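Local coordinates for protein TarM (Staphylococcus aureus subsp. aureus 21178, PDB 4X7R) that belongs to the GT-B glycosyltransferases, with two domains built on parallel sheets and a long antiparallel sheet set apart from them, at residues Ser93-Asn98 and Arg140-Ser145; Gln166-Tyr169 and Pro175-Ser178. The protein carries 1 engineered substitution. One frame throughout, in Å; residues are numbered along the deposited sequence.

Interaction 1: residues Ser93-Asn98 and Arg140-Ser145; sequences SERLKN and RIERFS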
ATOM      1  N   SER A  93      13.394 -24.161  26.124  1.00 57.61           N
ATOM      2  CA  SER A  93      13.562 -24.057  27.578  1.00 60.13           C
ATOM      3  C   SER A  93      14.805 -24.807  28.051  1.00 65.32           C
ATOM      4  O   SER A  93      15.506 -24.305  28.927  1.00 67.04           O
ATOM      5  CB  SER A  93      12.347 -24.624  28.309  1.00 65.60           C
ATOM      6  OG  SER A  93      11.141 -24.031  27.860  1.00 79.35           O
ATOM      7  N   GLU A  94      15.070 -26.006  27.486  1.00 61.39           N
ATOM      8  CA  GLU A  94      16.222 -26.841  27.862  1.00 61.84           C
ATOM      9  C   GLU A  94      17.551 -26.196  27.519  1.00 65.78           C
ATOM     10  O   GLU A  94      18.505 -26.351  28.271  1.00 66.90           O
ATOM     11  CB  GLU A  94      16.147 -28.252  27.250  1.00 62.67           C
ATOM     12  CG  GLU A  94      15.136 -29.201  27.891  1.00 78.83           C
ATOM     13  CD  GLU A  94      15.155 -29.376  29.402  1.00110.49           C
ATOM     14  OE1 GLU A  94      16.259 -29.433  29.992  1.00108.00           O
ATOM     15  OE2 GLU A  94      14.054 -29.484  29.991  1.00108.01           O
ATOM     16  N   ARG A  95      17.611 -25.458  26.397  1.00 61.43           N
ATOM     17  CA  ARG A  95      18.813 -24.758  25.933  1.00 61.05           C
ATOM     18  C   ARG A  95      19.162 -23.576  26.836  1.00 67.57           C
ATOM     19  O   ARG A  95      20.310 -23.128  26.834  1.00 68.77           O
ATOM     20  CB  ARG A  95      18.651 -24.295  24.478  1.00 56.40           C
ATOM     21  CG  ARG A  95      18.515 -25.450  23.498  1.00 57.31           C
ATOM     22  CD  ARG A  95      18.095 -24.969  22.132  1.00 57.42           C
ATOM     23  NE  ARG A  95      19.184 -24.283  21.438  1.00 57.20           N
ATOM     24  CZ  ARG A  95      19.129 -23.893  20.172  1.00 66.81           C
ATOM     25  NH1 ARG A  95      18.039 -24.112  19.449  1.00 57.37           N
ATOM     26  NH2 ARG A  95      20.162 -23.278  19.618  1.00 57.19           N
ATOM     27  N   LEU A  96      18.172 -23.066  27.590  1.00 64.41           N
ATOM     28  CA  LEU A  96      18.345 -21.958  28.528  1.00 65.78           C
ATOM     29  C   LEU A  96      18.504 -22.470  29.969  1.00 73.33           C
ATOM     30  O   LEU A  96      18.754 -21.677  30.876  1.00 74.28           O
ATOM     31  CB  LEU A  96      17.180 -20.963  28.415  1.00 65.30           C
ATOM     32  CG  LEU A  96      17.073 -20.188  27.096  1.00 67.99           C
ATOM     33  CD1 LEU A  96      15.690 -19.598  26.927  1.00 67.85           C
ATOM     34  CD2 LEU A  96      18.131 -19.111  26.999  1.00 69.05           C
ATOM     35  N   LYS A  97      18.360 -23.796  30.172  1.00 71.24           N
ATOM     36  CA  LYS A  97      18.522 -24.428  31.479  1.00 73.40           C
ATOM     37  C   LYS A  97      20.016 -24.465  31.801  1.00 78.92           C
ATOM     38  O   LYS A  97      20.842 -24.710  30.911  1.00 77.73           O
ATOM     39  CB  LYS A  97      17.915 -25.842  31.493  1.00 75.90           C
ATOM     40  CG  LYS A  97      17.540 -26.332  32.886  1.00 99.10           C
ATOM     41  CD  LYS A  97      17.168 -27.812  32.890  1.00110.12           C
ATOM     42  CE  LYS A  97      17.166 -28.389  34.285  1.00120.01           C
ATOM     43  NZ  LYS A  97      16.753 -29.816  34.290  1.00127.34           N
ATOM     44  N   ASN A  98      20.356 -24.190  33.065  1.00 77.54           N
ATOM     45  CA  ASN A  98      21.731 -24.143  33.562  1.00 79.06           C
ATOM     46  C   ASN A  98      22.570 -23.028  32.894  1.00 81.39           C
ATOM     47  O   ASN A  98      23.685 -23.263  32.416  1.00 81.70           O
ATOM     48  CB  ASN A  98      22.407 -25.534  33.565  1.00 84.36           C
ATOM     49  CG  ASN A  98      21.790 -26.526  34.536  1.00124.88           C
ATOM     50  OD1 ASN A  98      21.394 -26.187  35.662  1.00124.65           O
ATOM     51  ND2 ASN A  98      21.729 -27.792  34.135  1.00118.00           N
ATOM     52  N   ARG A 140      25.790 -15.664  16.193  1.00 58.16           N
ATOM     53  CA  ARG A 140      24.343 -15.904  16.148  1.00 56.48           C
ATOM     54  C   ARG A 140      24.011 -16.972  15.099  1.00 59.18           C
ATOM     55  O   ARG A 140      24.245 -16.763  13.906  1.00 58.70           O
ATOM     56  CB  ARG A 140      23.544 -14.599  15.894  1.00 53.45           C
ATOM     57  CG  ARG A 140      22.036 -14.838  15.727  1.00 50.57           C
ATOM     58  CD  ARG A 140      21.218 -13.564  15.764  1.00 48.56           C
ATOM     59  NE  ARG A 140      21.410 -12.716  14.586  1.00 49.04           N
ATOM     60  CZ  ARG A 140      20.667 -11.655  14.301  1.00 62.24           C
ATOM     61  NH1 ARG A 140      19.656 -11.311  15.093  1.00 52.84           N
ATOM     62  NH2 ARG A 140      20.906 -10.946  13.211  1.00 56.71           N
ATOM     63  N   ILE A 141      23.480 -18.111  15.552  1.00 55.04           N
ATOM     64  CA  ILE A 141      23.095 -19.198  14.646  1.00 53.20           C
ATOM     65  C   ILE A 141      21.610 -19.106  14.244  1.00 55.23           C
ATOM     66  O   ILE A 141      21.259 -19.287  13.068  1.00 54.55           O
ATOM     67  CB  ILE A 141      23.536 -20.590  15.181  1.00 56.58           C
ATOM     68  CG1 ILE A 141      22.983 -20.875  16.598  1.00 57.26           C
ATOM     69  CG2 ILE A 141      25.079 -20.699  15.155  1.00 59.42           C
ATOM     70  CD1 ILE A 141      23.038 -22.319  17.053  1.00 57.20           C
ATOM     71  N   GLU A 142      20.735 -18.777  15.216  1.00 49.87           N
ATOM     72  CA  GLU A 142      19.305 -18.696  14.956  1.00 47.01           C
ATOM     73  C   GLU A 142      18.517 -17.682  15.759  1.00 48.58           C
ATOM     74  O   GLU A 142      18.954 -17.232  16.815  1.00 49.51           O
ATOM     75  CB  GLU A 142      18.657 -20.082  15.061  1.00 47.37           C
ATOM     76  CG  GLU A 142      18.958 -20.789  16.353  1.00 56.66           C
ATOM     77  CD  GLU A 142      18.833 -22.291  16.272  1.00 72.16           C
ATOM     78  OE1 GLU A 142      18.942 -22.857  15.159  1.00 69.58           O
ATOM     79  OE2 GLU A 142      18.636 -22.908  17.339  1.00 64.18           O
ATOM     80  N   ARG A 143      17.321 -17.359  15.253  1.00 41.44           N
ATOM     81  CA  ARG A 143      16.368 -16.481  15.900  1.00 40.18           C
ATOM     82  C   ARG A 143      14.971 -17.088  15.849  1.00 43.65           C
ATOM     83  O   ARG A 143      14.456 -17.335  14.755  1.00 43.20           O
ATOM     84  CB  ARG A 143      16.361 -15.075  15.261  1.00 36.81           C
ATOM     85  CG  ARG A 143      15.139 -14.227  15.651  1.00 44.77           C
ATOM     86  CD  ARG A 143      15.191 -12.811  15.126  1.00 45.87           C
ATOM     87  NE  ARG A 143      16.093 -12.018  15.961  1.00 60.62           N
ATOM     88  CZ  ARG A 143      16.123 -10.691  16.000  1.00 68.04           C
ATOM     89  NH1 ARG A 143      15.289  -9.981  15.255  1.00 52.62           N
ATOM     90  NH2 ARG A 143      16.967 -10.067  16.811  1.00 55.83           N
ATOM     91  N   PHE A 144      14.345 -17.251  17.023  1.00 39.56           N
ATOM     92  CA  PHE A 144      12.946 -17.640  17.150  1.00 39.54           C
ATOM     93  C   PHE A 144      12.145 -16.349  17.456  1.00 43.36           C
ATOM     94  O   PHE A 144      12.467 -15.619  18.410  1.00 43.13           O
ATOM     95  CB  PHE A 144      12.746 -18.668  18.280  1.00 41.71           C
ATOM     96  CG  PHE A 144      13.312 -20.032  17.985  1.00 42.11           C
ATOM     97  CD1 PHE A 144      14.631 -20.341  18.308  1.00 43.53           C
ATOM     98  CD2 PHE A 144      12.531 -21.009  17.372  1.00 42.46           C
ATOM     99  CE1 PHE A 144      15.162 -21.598  18.014  1.00 44.51           C
ATOM    100  CE2 PHE A 144      13.057 -22.280  17.106  1.00 45.02           C
ATOM    101  CZ  PHE A 144      14.369 -22.568  17.428  1.00 42.78           C
ATOM    102  N   SER A 145      11.112 -16.088  16.640  1.00 39.04           N
ATOM    103  CA  SER A 145      10.209 -14.945  16.761  1.00 39.65           C
ATOM    104  C   SER A 145       8.857 -15.409  17.283  1.00 45.79           C
ATOM    105  O   SER A 145       8.292 -16.390  16.779  1.00 45.79           O
ATOM    106  CB  SER A 145      10.062 -14.225  15.424  1.00 40.33           C
ATOM    107  OG  SER A 145      11.349 -13.823  14.984  1.00 47.58           O
TER

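Interaction 2: residues Gln166-Tyr169 and Pro175-Ser178; sequences QVFY and PYIS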
ATOM      1  N   GLN A 166      14.611 -19.876   6.565  1.00 33.24           N
ATOM      2  CA  GLN A 166      13.445 -19.561   7.389  1.00 32.79           C
ATOM      3  C   GLN A 166      12.519 -20.733   7.476  1.00 35.74           C
ATOM      4  O   GLN A 166      12.332 -21.464   6.496  1.00 33.66           O
ATOM      5  CB  GLN A 166      12.605 -18.370   6.867  1.00 33.71           C
ATOM      6  CG  GLN A 166      13.403 -17.109   6.681  1.00 44.05           C
ATOM      7  CD  GLN A 166      12.506 -16.060   6.129  1.00 53.68           C
ATOM      8  OE1 GLN A 166      11.790 -16.275   5.138  1.00 34.69           O
ATOM      9  NE2 GLN A 166      12.530 -14.909   6.769  1.00 50.67           N
ATOM     10  N   VAL A 167      11.909 -20.879   8.655  1.00 33.86           N
ATOM     11  CA  VAL A 167      10.873 -21.869   8.957  1.00 33.69           C
ATOM     12  C   VAL A 167       9.674 -21.084   9.528  1.00 35.27           C
ATOM     13  O   VAL A 167       9.861 -20.247  10.412  1.00 34.09           O
ATOM     14  CB  VAL A 167      11.375 -22.974   9.925  1.00 36.60           C
ATOM     15  CG1 VAL A 167      10.297 -24.011  10.179  1.00 36.26           C
ATOM     16  CG2 VAL A 167      12.661 -23.633   9.400  1.00 36.13           C
ATOM     17  N   PHE A 168       8.467 -21.352   9.015  1.00 32.71           N
ATOM     18  CA  PHE A 168       7.240 -20.748   9.515  1.00 33.74           C
ATOM     19  C   PHE A 168       6.471 -21.786  10.314  1.00 38.32           C
ATOM     20  O   PHE A 168       6.366 -22.932   9.871  1.00 37.19           O
ATOM     21  CB  PHE A 168       6.388 -20.191   8.360  1.00 35.85           C
ATOM     22  CG  PHE A 168       7.073 -19.100   7.580  1.00 38.89           C
ATOM     23  CD1 PHE A 168       7.691 -18.036   8.231  1.00 43.25           C
ATOM     24  CD2 PHE A 168       7.024 -19.081   6.196  1.00 43.47           C
ATOM     25  CE1 PHE A 168       8.309 -17.009   7.508  1.00 43.77           C
ATOM     26  CE2 PHE A 168       7.614 -18.032   5.474  1.00 46.24           C
ATOM     27  CZ  PHE A 168       8.271 -17.017   6.135  1.00 43.03           C
ATOM     28  N   TYR A 169       5.886 -21.370  11.463  1.00 34.71           N
ATOM     29  CA  TYR A 169       5.171 -22.247  12.385  1.00 34.20           C
ATOM     30  C   TYR A 169       3.730 -21.831  12.504  1.00 39.85           C
ATOM     31  O   TYR A 169       3.433 -20.624  12.571  1.00 38.55           O
ATOM     32  CB  TYR A 169       5.825 -22.239  13.776  1.00 34.81           C
ATOM     33  CG  TYR A 169       7.257 -22.704  13.779  1.00 35.59           C
ATOM     34  CD1 TYR A 169       8.293 -21.824  13.495  1.00 36.17           C
ATOM     35  CD2 TYR A 169       7.584 -24.024  14.095  1.00 37.33           C
ATOM     36  CE1 TYR A 169       9.617 -22.250  13.485  1.00 37.12           C
ATOM     37  CE2 TYR A 169       8.909 -24.457  14.111  1.00 37.53           C
ATOM     38  CZ  TYR A 169       9.922 -23.565  13.797  1.00 43.60           C
ATOM     39  OH  TYR A 169      11.231 -23.982  13.773  1.00 42.33           O
ATOM     40  N   PRO A 175       5.929 -26.588  12.272  1.00 32.74           N
ATOM     41  CA  PRO A 175       6.418 -25.993  11.000  1.00 31.55           C
ATOM     42  C   PRO A 175       5.569 -26.419   9.817  1.00 36.93           C
ATOM     43  O   PRO A 175       5.182 -27.587   9.755  1.00 36.78           O
ATOM     44  CB  PRO A 175       7.844 -26.538  10.856  1.00 32.89           C
ATOM     45  CG  PRO A 175       7.864 -27.782  11.720  1.00 39.14           C
ATOM     46  CD  PRO A 175       6.851 -27.622  12.799  1.00 34.86           C
ATOM     47  N   TYR A 176       5.275 -25.476   8.879  1.00 33.54           N
ATOM     48  CA  TYR A 176       4.428 -25.764   7.716  1.00 32.60           C
ATOM     49  C   TYR A 176       5.081 -25.419   6.390  1.00 34.02           C
ATOM     50  O   TYR A 176       4.687 -25.959   5.353  1.00 33.12           O
ATOM     51  CB  TYR A 176       2.988 -25.171   7.864  1.00 32.86           C
ATOM     52  CG  TYR A 176       2.925 -23.657   7.938  1.00 33.94           C
ATOM     53  CD1 TYR A 176       3.139 -22.988   9.141  1.00 35.72           C
ATOM     54  CD2 TYR A 176       2.710 -22.889   6.795  1.00 33.35           C
ATOM     55  CE1 TYR A 176       3.082 -21.599   9.218  1.00 34.12           C
ATOM     56  CE2 TYR A 176       2.669 -21.493   6.857  1.00 33.80           C
ATOM     57  CZ  TYR A 176       2.880 -20.854   8.069  1.00 39.89           C
ATOM     58  OH  TYR A 176       2.825 -19.486   8.168  1.00 40.00           O
ATOM     59  N   ILE A 177       6.086 -24.523   6.433  1.00 31.77           N
ATOM     60  CA  ILE A 177       6.896 -24.062   5.306  1.00 31.73           C
ATOM     61  C   ILE A 177       8.325 -23.849   5.825  1.00 35.70           C
ATOM     62  O   ILE A 177       8.500 -23.271   6.903  1.00 36.19           O
ATOM     63  CB  ILE A 177       6.346 -22.740   4.641  1.00 34.79           C
ATOM     64  CG1 ILE A 177       5.054 -22.985   3.874  1.00 36.20           C
ATOM     65  CG2 ILE A 177       7.393 -22.100   3.695  1.00 33.97           C
ATOM     66  CD1 ILE A 177       4.425 -21.755   3.303  1.00 39.35           C
ATOM     67  N   SER A 178       9.337 -24.307   5.045  1.00 30.76           N
ATOM     68  CA  SER A 178      10.769 -24.105   5.284  1.00 31.01           C
ATOM     69  C   SER A 178      11.324 -23.635   3.947  1.00 33.76           C
ATOM     70  O   SER A 178      10.830 -24.074   2.908  1.00 32.74           O
ATOM     71  CB  SER A 178      11.474 -25.388   5.730  1.00 33.81           C
ATOM     72  OG  SER A 178      11.414 -26.369   4.714  1.00 42.91           O
TER
HETATM   73  O   HOH W   1       3.676 -18.623  10.597  1.00 36.02           O

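Interaction 1: residues Ser93-Asn98 and Arg140-Ser145
R95, in the last part of helix 86-95, and E142, on strand 139-147, form a salt bridge. The grip is end-on: NH1 and NH2 of R95 both donate to one oxygen, OE2 of E142. NH1 to OE2 is short, 2.5 Å, and NH2 to OE2 is 2.8 Å. OE2 lies almost in the guanidinium plane. The carboxylate is turned about 66° from that plane. NH1 meets OE2 nearly along the C-O axis, whereas NH2 comes from above the carboxylate plane, 42° out of it.

Both side chains are long, which lets them span a wide gap. The nearest CA atoms, those of R95 and E142, are 12.5 Å apart. The R95 chain bends at chi3 (73°), and the E142 chain runs out extended beyond CG.

Hydrocarbon groups of I141 and F144 flank the guanidinium. CD1 of I141 lies at its edge, 4.0 Å from NH2 of R95. On the NH1 side, CE1 of F144 comes within 4.1 Å of R95 NH1, which lies near the plane of the F144 ring, at its edge. The F144 side chain also touches I92 and L88, about one and two turns before R95, so the helix rests on this strand by more than the salt bridge.

A cation-pi contact completes the setting. R95 makes it with F134 on the adjoining strand 129-136. The same guanidinium thus has an anionic and an aromatic partner, which would probably hold its rotation.

The backbone of I141 and E142 also pairs with F134. Two residues opposite one define a classic beta bulge, here within the long antiparallel sheet of TarM, with the last part of helix 86-95 tied to it.

Interaction 2: residues Gln166-Tyr169 and Pro175-Ser178
Y176 reaches back across the hairpin and brings the CD1-CE1 edge of its ring up to the backbone at F168 and Y169. Its CG sits between the backbone N and the carbonyl carbon (chi1 64°), which turns the ring toward that strand. From CB the path leads to CG and then CD1, 3.3 Å from O of F168. CE1 follows, 3.4 Å from C of Y169, which lies at the ring edge. CZ packs on CB of F168 at 3.6 Å. At the tip, OH is 2.7 Å from a water, and that water donates to O of Y169 at 2.8 Å.

The backbones are antiparallel. N of F168 bonds to O of I177 at 2.9 Å, and N of Y176 bonds to O of F168 at the same length. The register shifts by one between F168 and Y169, a beta bulge: F168 pairs with I177, but Y169 pairs with P175.

On the face with V167 and Y169, CG1 of V167 lies 3.6 Å from CB of P175. On the other face, F168 meets I177 and also stacks with Y43, while Y176 touches F73 and K74 of helix 69-78.

Aromatic and aliphatic groups supply most of the side-chain contact, and two main-chain bonds fix the pairing around the bulge. Through the water, the hydroxyl of Y176, a buried residue, ties this extra residue of the bulge back to the opposite strand.

Both interactions belong to the same long antiparallel sheet, with centres about 17 Å apart. Strand 150-157 runs between their two parts of it, and the side chains meet directly: CE2 of F144 packs 4.2 Å from OH of Y169. Interaction 1 is partly buried. It joins helix 86-95 to strand 139-147 through charged side chains, and little surface is covered. Interaction 2 is buried and joins neighbouring strands of one hairpin, so backbone bonds and apolar contacts dominate. Each includes a beta bulge, but in interaction 1 it forms with strand 129-136, whereas in interaction 2 it lies between the two segments themselves.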